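Local coordinates for internalin (Listeria monocytogenes serotype 4b, PDB 4FMZ), which is a leucine-rich-repeat protein of the internalin family that probably takes part in adhesion of the bacterium to host cells and in their invasion, at residues Q14-D18 with A19-E23; Q60-E63 with Y64-N67; L93-T97 with N98-D102; S146-S149 with P150-N153; L160-E164 with S165-D169. All blocks are in the same frame, centred on the assembly; numbering follows the deposited sequence.

Contact 1. Residues Q14-D18 with A19-E23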
loop_
_atom_site.group_PDB
_atom_site.type_symbol
_atom_site.label_atom_id
_atom_site.label_comp_id
_atom_site.label_asym_id
_atom_site.label_seq_id
_atom_site.Cartn_x
_atom_site.Cartn_y
_atom_site.Cartn_z
ATOM N N GLN A 14 38.046 6.104 -5.685
ATOM C CA GLN A 14 38.315 6.608 -7.039
ATOM C C GLN A 14 37.125 6.268 -7.941
ATOM O O GLN A 14 36.783 7.042 -8.844
ATOM C CB GLN A 14 39.606 6.018 -7.634
ATOM C CG GLN A 14 39.896 6.450 -9.081
ATOM C CD GLN A 14 41.113 5.777 -9.674
ATOM O OE1 GLN A 14 42.213 5.829 -9.122
ATOM N NE2 GLN A 14 40.957 5.173 -10.840
ATOM N N ILE A 15 36.551 5.068 -7.740
ATOM C CA ILE A 15 35.452 4.530 -8.541
ATOM C C ILE A 15 34.114 5.092 -8.039
ATOM O O ILE A 15 33.254 5.435 -8.854
ATOM C CB ILE A 15 35.486 2.965 -8.517
ATOM C CG1 ILE A 15 36.813 2.379 -9.082
ATOM C CG2 ILE A 15 34.263 2.358 -9.202
ATOM C CD1 ILE A 15 37.117 2.623 -10.661
ATOM N N PHE A 16 33.948 5.170 -6.713
ATOM C CA PHE A 16 32.723 5.640 -6.051
ATOM C C PHE A 16 32.999 6.994 -5.400
ATOM O O PHE A 16 33.430 7.036 -4.253
ATOM C CB PHE A 16 32.239 4.593 -5.021
ATOM C CG PHE A 16 31.956 3.236 -5.621
ATOM C CD1 PHE A 16 30.701 2.932 -6.128
ATOM C CD2 PHE A 16 32.954 2.269 -5.702
ATOM C CE1 PHE A 16 30.443 1.680 -6.682
ATOM C CE2 PHE A 16 32.694 1.020 -6.266
ATOM C CZ PHE A 16 31.450 0.746 -6.777
ATOM N N PRO A 17 32.799 8.116 -6.129
ATOM C CA PRO A 17 33.138 9.432 -5.556
ATOM C C PRO A 17 32.283 9.836 -4.347
ATOM O O PRO A 17 32.743 10.672 -3.571
ATOM C CB PRO A 17 32.938 10.389 -6.737
ATOM C CG PRO A 17 31.938 9.680 -7.641
ATOM C CD PRO A 17 32.348 8.244 -7.531
ATOM N N ASP A 18 31.075 9.248 -4.167
ATOM C CA ASP A 18 30.224 9.509 -3.006
ATOM C C ASP A 18 30.775 8.765 -1.790
ATOM O O ASP A 18 30.924 7.545 -1.834
ATOM C CB ASP A 18 28.769 9.103 -3.268
ATOM C CG ASP A 18 27.838 9.426 -2.105
ATOM O OD1 ASP A 18 27.385 10.586 -2.016
ATOM O OD2 ASP A 18 27.620 8.530 -1.248
ATOM N N ALA A 19 31.039 9.500 -0.697
ATOM C CA ALA A 19 31.602 8.964 0.544
ATOM C C ALA A 19 30.744 7.850 1.161
ATOM O O ALA A 19 31.309 6.842 1.569
ATOM C CB ALA A 19 31.802 10.087 1.554
ATOM N N ASP A 20 29.407 8.012 1.218
ATOM C CA ASP A 20 28.532 6.999 1.813
ATOM C C ASP A 20 28.447 5.740 0.949
ATOM O O ASP A 20 28.516 4.636 1.495
ATOM C CB ASP A 20 27.154 7.557 2.122
ATOM C CG ASP A 20 27.167 8.492 3.326
ATOM O OD1 ASP A 20 28.098 8.386 4.163
ATOM O OD2 ASP A 20 26.259 9.325 3.435
ATOM N N LEU A 21 28.362 5.893 -0.380
ATOM C CA LEU A 21 28.366 4.739 -1.271
ATOM C C LEU A 21 29.733 4.013 -1.198
ATOM O O LEU A 21 29.753 2.787 -1.099
ATOM C CB LEU A 21 28.041 5.139 -2.703
ATOM C CG LEU A 21 27.898 3.981 -3.723
ATOM C CD1 LEU A 21 26.889 2.907 -3.256
ATOM C CD2 LEU A 21 27.476 4.516 -5.035
ATOM N N ALA A 22 30.854 4.764 -1.176
ATOM C CA ALA A 22 32.201 4.172 -1.060
ATOM C C ALA A 22 32.301 3.361 0.246
ATOM O O ALA A 22 32.789 2.237 0.217
ATOM C CB ALA A 22 33.270 5.255 -1.104
ATOM N N GLU A 23 31.734 3.892 1.359
ATOM C CA GLU A 23 31.697 3.203 2.653
ATOM C C GLU A 23 30.913 1.879 2.555
ATOM O O GLU A 23 31.361 0.878 3.099
ATOM C CB GLU A 23 31.124 4.112 3.758
ATOM C CG GLU A 23 30.875 3.465 5.115
ATOM C CD GLU A 23 31.999 2.684 5.765
ATOM O OE1 GLU A 23 33.189 2.976 5.498
ATOM O OE2 GLU A 23 31.676 1.785 6.573
HETATM O O HOH W 1 27.992 11.021 0.664
#
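Asp18 meets Leu21 at the start of helix 19-29, and its side chain can be followed atom by atom. CB lies 4.1 Å from Leu21 CB, an apolar brush at the base of the chain. With CG anti to the backbone N (chi1 -177°), the carboxylate is turned along the first turn of the helix. CG only carries the two oxygens onward, and beyond it they part company. OD2 presents its anti lone pair to Leu21 N, at 2.9 Å and with an N-H...O angle of 162°; the same oxygen lies 3.1 Å from Asp20 N. OD1 receives a bond from a water and another from Ala57 N, which ties the cap to the loop beyond strand 48-50. This is an N-cap: a side-chain oxygen of the residue before the helix accepts from a backbone N-H of the first turn, a group that lacks a helical carbonyl partner there. It belongs to the N-terminal, helical part of the internalin, made of helices 12-15 and 19-29. The same residue also begins the helical bonding, since Asp18 O accepts from Ala22 N at 2.9 Å. Phe16, which has just left helix 12-15, packs against Leu21 and Ala22 of the new helix. Leu21 CD2 lies at the edge of its ring, 3.8 Å from Phe16 CD1, while Phe16 CB rests 4.1 Å from Ala22 CB.

Contact 2. Residues Q60-E63 with Y64-N67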
loop_
_atom_site.group_PDB
_atom_site.type_symbol
_atom_site.label_atom_id
_atom_site.label_comp_id
_atom_site.label_asym_id
_atom_site.label_seq_id
_atom_site.Cartn_x
_atom_site.Cartn_y
_atom_site.Cartn_z
ATOM N N GLN A 60 27.434 7.256 -8.936
ATOM C CA GLN A 60 28.496 7.045 -9.928
ATOM C C GLN A 60 29.441 5.959 -9.409
ATOM O O GLN A 60 29.800 5.969 -8.219
ATOM C CB GLN A 60 29.250 8.352 -10.244
ATOM C CG GLN A 60 28.395 9.350 -11.037
ATOM C CD GLN A 60 28.930 10.758 -10.961
ATOM O OE1 GLN A 60 28.996 11.376 -9.897
ATOM N NE2 GLN A 60 29.322 11.302 -12.097
ATOM N N GLY A 61 29.753 4.999 -10.282
ATOM C CA GLY A 61 30.597 3.841 -9.990
ATOM C C GLY A 61 29.814 2.555 -9.845
ATOM O O GLY A 61 30.365 1.477 -10.087
ATOM N N ILE A 62 28.508 2.648 -9.463
ATOM C CA ILE A 62 27.645 1.471 -9.276
ATOM C C ILE A 62 27.508 0.661 -10.575
ATOM O O ILE A 62 27.246 -0.544 -10.511
ATOM C CB ILE A 62 26.264 1.828 -8.660
ATOM C CG1 ILE A 62 25.740 0.645 -7.818
ATOM C CG2 ILE A 62 25.231 2.307 -9.723
ATOM C CD1 ILE A 62 24.701 0.996 -6.788
ATOM N N GLU A 63 27.758 1.307 -11.733
ATOM C CA GLU A 63 27.705 0.650 -13.036
ATOM C C GLU A 63 28.723 -0.526 -13.146
ATOM O O GLU A 63 28.538 -1.362 -14.026
ATOM C CB GLU A 63 27.874 1.660 -14.199
ATOM C CG GLU A 63 29.222 2.366 -14.278
ATOM C CD GLU A 63 29.457 3.584 -13.401
ATOM O OE1 GLU A 63 28.583 3.913 -12.567
ATOM O OE2 GLU A 63 30.541 4.200 -13.538
ATOM N N TYR A 64 29.735 -0.633 -12.228
ATOM C CA TYR A 64 30.718 -1.736 -12.214
ATOM C C TYR A 64 30.218 -3.002 -11.508
ATOM O O TYR A 64 30.830 -4.078 -11.637
ATOM C CB TYR A 64 32.022 -1.301 -11.556
ATOM C CG TYR A 64 32.793 -0.327 -12.406
ATOM C CD1 TYR A 64 33.460 -0.750 -13.556
ATOM C CD2 TYR A 64 32.846 1.022 -12.078
ATOM C CE1 TYR A 64 34.208 0.135 -14.323
ATOM C CE2 TYR A 64 33.579 1.921 -12.841
ATOM C CZ TYR A 64 34.262 1.467 -13.960
ATOM O OH TYR A 64 34.951 2.340 -14.744
ATOM N N LEU A 65 29.107 -2.871 -10.770
ATOM C CA LEU A 65 28.491 -3.994 -10.071
ATOM C C LEU A 65 27.558 -4.711 -11.054
ATOM O O LEU A 65 26.351 -4.770 -10.845
ATOM C CB LEU A 65 27.745 -3.472 -8.817
ATOM C CG LEU A 65 28.568 -3.330 -7.526
ATOM C CD1 LEU A 65 29.756 -2.379 -7.692
ATOM C CD2 LEU A 65 27.713 -2.843 -6.403
ATOM N N THR A 66 28.135 -5.251 -12.145
ATOM C CA THR A 66 27.396 -5.875 -13.237
ATOM C C THR A 66 26.590 -7.105 -12.812
ATOM O O THR A 66 25.601 -7.395 -13.484
ATOM C CB THR A 66 28.316 -6.188 -14.403
ATOM O OG1 THR A 66 29.424 -6.959 -13.937
ATOM C CG2 THR A 66 28.800 -4.931 -15.102
ATOM N N ASN A 67 26.933 -7.772 -11.684
ATOM C CA ASN A 67 26.167 -8.937 -11.237
ATOM C C ASN A 67 25.154 -8.603 -10.141
ATOM O O ASN A 67 24.564 -9.514 -9.559
ATOM C CB ASN A 67 27.103 -10.034 -10.778
ATOM C CG ASN A 67 27.780 -10.717 -11.933
ATOM O OD1 ASN A 67 27.175 -11.037 -12.957
ATOM N ND2 ASN A 67 29.073 -10.900 -11.804
#
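Tyr64 CG is anti to its carbonyl carbon (chi1 -71°), which brings the CD2 edge of the ring up to the carbonyl oxygen of Gly61, while Glu63 is bent back at chi2 (-83°) and runs beside the ring in the same direction. Gly61 O lies near the ring plane, 3.2 Å from Tyr64 CD2. The same oxygen accepts from Tyr64 N at 3.1 Å, the N-H pointing almost straight at it. One residue further on, Leu65 N bonds to Ile62 O at 3.0 Å. These successive i to i+3 bonds define the short 3-10 turn that crosses the convex side of the leucine-rich-repeat solenoid, between strands 48-50 and 70-72. Beyond it Leu65 is the centre of an inverse gamma turn. The Glu63 carboxylate is tilted 33° from the tyrosine ring, with OE2 3.9 Å from Tyr64 CE2. Its other oxygen, OE1, takes the N-H of Gly61 at 2.8 Å, so the bend in the side chain ties the residue back to the start of the turn. Tyr64 OH is hydrogen-bonded to Thr7 OG1, which links the turn to Thr7 near the N terminus. On the buried side, Ile62 CG1 and Leu65 CD2 come within 4.2 Å of each other, and both side chains also pack on Leu49 of strand 48-50. Thr66 CG2 lies 3.7 Å from Glu63 O.

Contact 3. Residues L93-T97 with N98-D102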
loop_
_atom_site.group_PDB
_atom_site.type_symbol
_atom_site.label_atom_id
_atom_site.label_comp_id
_atom_site.label_asym_id
_atom_site.label_seq_id
_atom_site.Cartn_x
_atom_site.Cartn_y
_atom_site.Cartn_z
ATOM N N LEU A 93 14.894 -3.558 -6.558
ATOM C CA LEU A 93 15.438 -2.204 -6.489
ATOM C C LEU A 93 14.583 -1.344 -5.560
ATOM O O LEU A 93 13.410 -1.087 -5.861
ATOM C CB LEU A 93 15.512 -1.607 -7.915
ATOM C CG LEU A 93 16.016 -0.173 -8.078
ATOM C CD1 LEU A 93 17.413 0.011 -7.474
ATOM C CD2 LEU A 93 16.057 0.194 -9.546
ATOM N N TYR A 94 15.177 -0.907 -4.432
ATOM C CA TYR A 94 14.502 -0.101 -3.404
ATOM C C TYR A 94 15.154 1.266 -3.348
ATOM O O TYR A 94 16.253 1.401 -2.822
ATOM C CB TYR A 94 14.559 -0.824 -2.045
ATOM C CG TYR A 94 14.120 -2.273 -2.147
ATOM C CD1 TYR A 94 12.783 -2.607 -2.406
ATOM C CD2 TYR A 94 15.046 -3.309 -2.078
ATOM C CE1 TYR A 94 12.374 -3.938 -2.531
ATOM C CE2 TYR A 94 14.647 -4.646 -2.195
ATOM C CZ TYR A 94 13.305 -4.957 -2.421
ATOM O OH TYR A 94 12.877 -6.266 -2.540
ATOM N N ILE A 95 14.531 2.261 -3.985
ATOM C CA ILE A 95 15.114 3.601 -4.057
ATOM C C ILE A 95 14.118 4.659 -3.623
ATOM O O ILE A 95 14.171 5.792 -4.107
ATOM C CB ILE A 95 15.742 3.927 -5.445
ATOM C CG1 ILE A 95 14.860 3.438 -6.615
ATOM C CG2 ILE A 95 17.158 3.369 -5.525
ATOM C CD1 ILE A 95 15.361 3.847 -8.047
ATOM N N GLY A 96 13.255 4.290 -2.675
ATOM C CA GLY A 96 12.292 5.202 -2.072
ATOM C C GLY A 96 12.985 6.157 -1.110
ATOM O O GLY A 96 14.137 5.936 -0.739
ATOM N N THR A 97 12.279 7.213 -0.680
ATOM C CA THR A 97 12.733 8.278 0.244
ATOM C C THR A 97 14.080 8.898 -0.245
ATOM O O THR A 97 15.054 9.011 0.501
ATOM C CB THR A 97 12.749 7.833 1.736
ATOM O OG1 THR A 97 13.391 6.573 1.879
ATOM C CG2 THR A 97 11.359 7.734 2.333
ATOM N N ASN A 98 14.112 9.278 -1.518
ATOM C CA ASN A 98 15.244 9.956 -2.152
ATOM C C ASN A 98 14.684 11.211 -2.833
ATOM O O ASN A 98 13.575 11.636 -2.489
ATOM C CB ASN A 98 15.972 9.014 -3.126
ATOM C CG ASN A 98 16.972 8.128 -2.443
ATOM O OD1 ASN A 98 18.016 8.586 -2.006
ATOM N ND2 ASN A 98 16.674 6.845 -2.314
ATOM N N LYS A 99 15.419 11.802 -3.775
ATOM C CA LYS A 99 14.962 13.005 -4.470
ATOM C C LYS A 99 14.874 12.732 -5.972
ATOM O O LYS A 99 15.101 13.640 -6.778
ATOM C CB LYS A 99 15.930 14.171 -4.176
ATOM C CG LYS A 99 15.901 14.673 -2.741
ATOM C CD LYS A 99 17.139 15.510 -2.435
ATOM C CE LYS A 99 16.894 16.567 -1.377
ATOM N NZ LYS A 99 16.616 15.986 -0.033
ATOM N N ILE A 100 14.525 11.486 -6.347
ATOM C CA ILE A 100 14.453 11.050 -7.741
ATOM C C ILE A 100 13.212 11.635 -8.436
ATOM O O ILE A 100 12.101 11.564 -7.907
ATOM C CB ILE A 100 14.517 9.494 -7.850
ATOM C CG1 ILE A 100 15.893 8.953 -7.374
ATOM C CG2 ILE A 100 14.250 9.026 -9.278
ATOM C CD1 ILE A 100 15.827 7.600 -6.688
ATOM N N THR A 101 13.416 12.200 -9.639
ATOM C CA THR A 101 12.334 12.756 -10.457
ATOM C C THR A 101 12.291 12.010 -11.799
ATOM O O THR A 101 11.234 11.530 -12.195
ATOM C CB THR A 101 12.482 14.277 -10.622
ATOM O OG1 THR A 101 13.760 14.557 -11.193
ATOM C CG2 THR A 101 12.357 15.013 -9.299
ATOM N N ASP A 102 13.445 11.880 -12.464
ATOM C CA ASP A 102 13.596 11.209 -13.750
ATOM C C ASP A 102 13.965 9.736 -13.546
ATOM O O ASP A 102 15.026 9.444 -12.993
ATOM C CB ASP A 102 14.676 11.939 -14.584
ATOM C CG ASP A 102 14.829 11.484 -16.026
ATOM O OD1 ASP A 102 14.354 10.381 -16.355
ATOM O OD2 ASP A 102 15.466 12.215 -16.813
#
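Asn98 turns its amide back toward the end of strand 92-94, where ND2 gives a weak hydrogen bond to Ile95 O at 3.3 Å. The bond is long but straight, with an N-H...O angle of 163°. Gly96 O is also close to this nitrogen, at 3.1 Å from Asn98 ND2. With CG beside the backbone N (chi1 -84°), the amide doubles back to the carbonyls of Ile95 and Gly96. Its stronger partners belong to the preceding coil: ND2 donates to Leu73 O and OD1 accepts from Ile78 N, so both ends of the buried amide are engaged. After Lys99, whose ammonium reaches Gln77 OE1, the chain turns inward again at Ile100. There CD1 alone makes the contact, 3.9 Å from Ile95 CB and 3.6 Å from Ile95 O, with the two isoleucine side chains crossing at about a right angle. A short parallel strand, then an inward-facing asparagine whose amide bonds backbone groups of the neighbouring coil, then an aliphatic core residue: this is the LxxNxI type of pattern of a leucine-rich repeat, here running from Leu93 through Ile95 to Asn98 and Ile100.

Contact 4. Residues S146-S149 with P150-N153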
loop_
_atom_site.group_PDB
_atom_site.type_symbol
_atom_site.label_atom_id
_atom_site.label_comp_id
_atom_site.label_asym_id
_atom_site.label_seq_id
_atom_site.Cartn_x
_atom_site.Cartn_y
_atom_site.Cartn_z
ATOM N N SER A 146 0.034 11.355 -11.840
ATOM C CA SER A 146 -1.393 11.305 -12.197
ATOM C C SER A 146 -1.694 10.290 -13.307
ATOM O O SER A 146 -2.788 9.730 -13.327
ATOM C CB SER A 146 -1.910 12.680 -12.612
ATOM O OG SER A 146 -1.314 13.119 -13.820
ATOM N N ASP A 147 -0.749 10.088 -14.237
ATOM C CA ASP A 147 -0.890 9.196 -15.382
ATOM C C ASP A 147 -0.297 7.793 -15.107
ATOM O O ASP A 147 0.927 7.604 -15.160
ATOM C CB ASP A 147 -0.229 9.831 -16.618
ATOM C CG ASP A 147 -0.464 9.108 -17.929
ATOM O OD1 ASP A 147 -1.071 8.020 -17.906
ATOM O OD2 ASP A 147 -0.022 9.625 -18.977
ATOM N N LEU A 148 -1.180 6.806 -14.878
ATOM C CA LEU A 148 -0.749 5.428 -14.621
ATOM C C LEU A 148 -0.742 4.545 -15.875
ATOM O O LEU A 148 -0.500 3.346 -15.744
ATOM C CB LEU A 148 -1.642 4.764 -13.560
ATOM C CG LEU A 148 -1.591 5.322 -12.146
ATOM C CD1 LEU A 148 -2.594 4.623 -11.291
ATOM C CD2 LEU A 148 -0.182 5.207 -11.521
ATOM N N SER A 149 -0.960 5.116 -17.084
ATOM C CA SER A 149 -1.038 4.316 -18.317
ATOM C C SER A 149 0.209 3.423 -18.562
ATOM O O SER A 149 -0.000 2.283 -18.988
ATOM C CB SER A 149 -1.357 5.169 -19.543
ATOM O OG SER A 149 -0.409 6.202 -19.764
ATOM N N PRO A 150 1.469 3.809 -18.201
ATOM C CA PRO A 150 2.608 2.896 -18.436
ATOM C C PRO A 150 2.604 1.615 -17.575
ATOM O O PRO A 150 3.440 0.748 -17.801
ATOM C CB PRO A 150 3.824 3.767 -18.105
ATOM C CG PRO A 150 3.335 5.173 -18.216
ATOM C CD PRO A 150 1.948 5.118 -17.710
ATOM N N LEU A 151 1.668 1.471 -16.617
ATOM C CA LEU A 151 1.560 0.250 -15.800
ATOM C C LEU A 151 0.772 -0.874 -16.506
ATOM O O LEU A 151 0.877 -2.029 -16.089
ATOM C CB LEU A 151 0.851 0.539 -14.465
ATOM C CG LEU A 151 1.450 1.565 -13.516
ATOM C CD1 LEU A 151 0.713 1.550 -12.169
ATOM C CD2 LEU A 151 2.922 1.333 -13.310
ATOM N N SER A 152 -0.033 -0.524 -17.531
ATOM C CA SER A 152 -0.988 -1.393 -18.230
ATOM C C SER A 152 -0.451 -2.776 -18.680
ATOM O O SER A 152 -1.245 -3.720 -18.695
ATOM C CB SER A 152 -1.624 -0.663 -19.409
ATOM O OG SER A 152 -0.711 -0.367 -20.452
ATOM N N ASN A 153 0.852 -2.923 -19.010
ATOM C CA ASN A 153 1.375 -4.227 -19.461
ATOM C C ASN A 153 1.941 -5.109 -18.319
ATOM O O ASN A 153 2.456 -6.196 -18.592
ATOM C CB ASN A 153 2.441 -4.043 -20.555
ATOM C CG ASN A 153 1.898 -3.377 -21.796
ATOM O OD1 ASN A 153 0.791 -3.676 -22.261
ATOM N ND2 ASN A 153 2.657 -2.434 -22.342
#
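Two consecutive i to i+3 backbone bonds, Leu151 N to Leu148 O at 3.0 Å and Ser152 N to Ser149 O at 3.2 Å, wind residues 148-152 into a tight turn. Leu148 and Leu151 therefore emerge on the same side, three residues apart, and their ends meet obliquely: Leu148 CD2 is 3.8 Å from Leu151 CD1. Leu151 also folds over the carbonyl it bonds, with CB 3.4 Å from Leu148 O. This is the 3-10 turn on the convex side of a leucine-rich repeat, between strands 136-138 and 159-161, and its leucines face the core: Leu148 touches Val167 and Ile173, and Leu151 touches Ile125. The outward side is polar. Asp147 OD1 receives two donors from Ser149, N at 3.0 Å and OG at 2.7 Å, both arriving from the same face of the carboxylate. The first makes an Asx turn, which leads into the 3-10 turn. Because Ser149 OG lies between its own backbone N and carbonyl carbon (chi1 58°), it can reach back to that oxygen while also lying 3.3 Å from Pro150 CD. The proline ring then crosses the aspartate side chain at about a right angle, its CD 4.2 Å from Asp147 OD1. At the far end Ser152 CB lies beside Ser149 O.

Contact 5. Residues L160-E164 with S165-D169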
loop_
_atom_site.group_PDB
_atom_site.type_symbol
_atom_site.label_atom_id
_atom_site.label_comp_id
_atom_site.label_asym_id
_atom_site.label_seq_id
_atom_site.Cartn_x
_atom_site.Cartn_y
_atom_site.Cartn_z
ATOM N N LEU A 160 0.480 -3.552 -5.548
ATOM C CA LEU A 160 0.586 -2.183 -6.051
ATOM C C LEU A 160 0.159 -1.145 -5.015
ATOM O O LEU A 160 -0.935 -1.246 -4.461
ATOM C CB LEU A 160 -0.250 -1.992 -7.323
ATOM C CG LEU A 160 -0.246 -0.583 -7.968
ATOM C CD1 LEU A 160 1.182 -0.149 -8.399
ATOM C CD2 LEU A 160 -1.225 -0.519 -9.132
ATOM N N THR A 161 1.003 -0.108 -4.828
ATOM C CA THR A 161 0.715 1.040 -3.961
ATOM C C THR A 161 0.891 2.332 -4.757
ATOM O O THR A 161 1.978 2.592 -5.271
ATOM C CB THR A 161 1.621 1.044 -2.718
ATOM O OG1 THR A 161 1.463 -0.188 -2.020
ATOM C CG2 THR A 161 1.339 2.237 -1.776
ATOM N N VAL A 162 -0.179 3.128 -4.859
ATOM C CA VAL A 162 -0.166 4.455 -5.487
ATOM C C VAL A 162 -0.938 5.340 -4.513
ATOM O O VAL A 162 -2.145 5.169 -4.378
ATOM C CB VAL A 162 -0.721 4.525 -6.941
ATOM C CG1 VAL A 162 -0.603 5.948 -7.494
ATOM C CG2 VAL A 162 -0.024 3.531 -7.873
ATOM N N THR A 163 -0.247 6.199 -3.764
ATOM C CA THR A 163 -0.914 7.024 -2.748
ATOM C C THR A 163 -0.501 8.482 -2.778
ATOM O O THR A 163 0.566 8.809 -3.300
ATOM C CB THR A 163 -0.612 6.481 -1.326
ATOM O OG1 THR A 163 0.795 6.560 -1.091
ATOM C CG2 THR A 163 -1.118 5.047 -1.099
ATOM N N GLU A 164 -1.323 9.353 -2.139
ATOM C CA GLU A 164 -1.070 10.790 -1.925
ATOM C C GLU A 164 -0.702 11.532 -3.215
ATOM O O GLU A 164 0.145 12.433 -3.193
ATOM C CB GLU A 164 0.057 10.966 -0.895
ATOM C CG GLU A 164 -0.270 10.399 0.472
ATOM C CD GLU A 164 0.885 10.544 1.440
ATOM O OE1 GLU A 164 1.318 11.691 1.695
ATOM O OE2 GLU A 164 1.367 9.504 1.932
ATOM N N SER A 165 -1.318 11.140 -4.327
ATOM C CA SER A 165 -0.987 11.685 -5.639
ATOM C C SER A 165 -2.168 12.403 -6.303
ATOM O O SER A 165 -3.230 12.565 -5.702
ATOM C CB SER A 165 -0.500 10.557 -6.547
ATOM O OG SER A 165 -1.592 9.735 -6.924
ATOM N N LYS A 166 -1.967 12.816 -7.562
ATOM C CA LYS A 166 -2.978 13.497 -8.365
ATOM C C LYS A 166 -3.736 12.476 -9.249
ATOM O O LYS A 166 -4.475 12.877 -10.152
ATOM C CB LYS A 166 -2.321 14.613 -9.203
ATOM C CG LYS A 166 -1.851 15.781 -8.345
ATOM C CD LYS A 166 -1.267 16.918 -9.158
ATOM C CE LYS A 166 -0.678 17.964 -8.236
ATOM N NZ LYS A 166 -0.263 19.190 -8.965
ATOM N N VAL A 167 -3.592 11.156 -8.942
ATOM C CA VAL A 167 -4.243 10.064 -9.683
ATOM C C VAL A 167 -5.770 10.131 -9.522
ATOM O O VAL A 167 -6.306 10.044 -8.416
ATOM C CB VAL A 167 -3.692 8.646 -9.336
ATOM C CG1 VAL A 167 -4.629 7.527 -9.826
ATOM C CG2 VAL A 167 -2.292 8.455 -9.916
ATOM N N LYS A 168 -6.444 10.260 -10.665
ATOM C CA LYS A 168 -7.895 10.290 -10.811
ATOM C C LYS A 168 -8.372 9.016 -11.489
ATOM O O LYS A 168 -9.215 8.288 -10.959
ATOM C CB LYS A 168 -8.313 11.500 -11.668
ATOM C CG LYS A 168 -8.630 12.753 -10.891
ATOM C CD LYS A 168 -9.962 13.346 -11.330
ATOM C CE LYS A 168 -10.340 14.521 -10.456
ATOM N NZ LYS A 168 -10.925 14.094 -9.154
ATOM N N ASP A 169 -7.803 8.761 -12.681
ATOM C CA ASP A 169 -8.147 7.687 -13.602
ATOM C C ASP A 169 -7.414 6.384 -13.261
ATOM O O ASP A 169 -6.203 6.295 -13.403
ATOM C CB ASP A 169 -7.838 8.146 -15.034
ATOM C CG ASP A 169 -8.340 7.225 -16.121
ATOM O OD1 ASP A 169 -8.904 6.161 -15.786
ATOM O OD2 ASP A 169 -8.152 7.557 -17.307
#
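The turn that leaves strand 159-161 belongs to a leucine-rich repeat, and here a serine, Ser165, lies where contact 3 has the inward-facing asparagine Asn98. Val162 meets this turn with a single methyl: CG1 lies 3.9 Å from Val167 CG2 and 4.0 Å from Ser165 OG. The two valines cross at about a right angle, one on each limb of the turn, so that apolar groups close its inner side. With CG1 anti to the backbone N (chi1 -178°), Val162 directs that methyl toward the opposite limb. Glu164 turns the chain by taking positive phi and psi, after which Ser165 faces inward. The connection to the next coil runs through Asn187, whose side chain bonds both Ser165 OG and Val162 O; on the other side, His143 ND1 is bonded to Glu164 O. Within the turn itself the hydroxyl oxygen also serves the backbone two residues on, an ST turn in which Val167 N donates to Ser165 OG at 3.2 Å with an N-H...O angle of 159°.

From the N terminus, contact 1 closes the bend between helices 12-15 and 19-29, and contact 2 the 3-10 turn between strands 48-50 and 70-72. The two touch: Phe16 CE1 packs 3.3 Å from Gly61 C, joining the N-terminal region to the start of the solenoid. Contact 3 follows at the end of strand 92-94, its centre about 17 Å from that of contact 2. Contacts 4 and 5 lie further along, on the convex turn before strand 159-161 and on the turn that follows it; Leu148 CD1 and Val167 CG1 meet at 3.8 Å. All five are local and in series, so none nests in or crosses another.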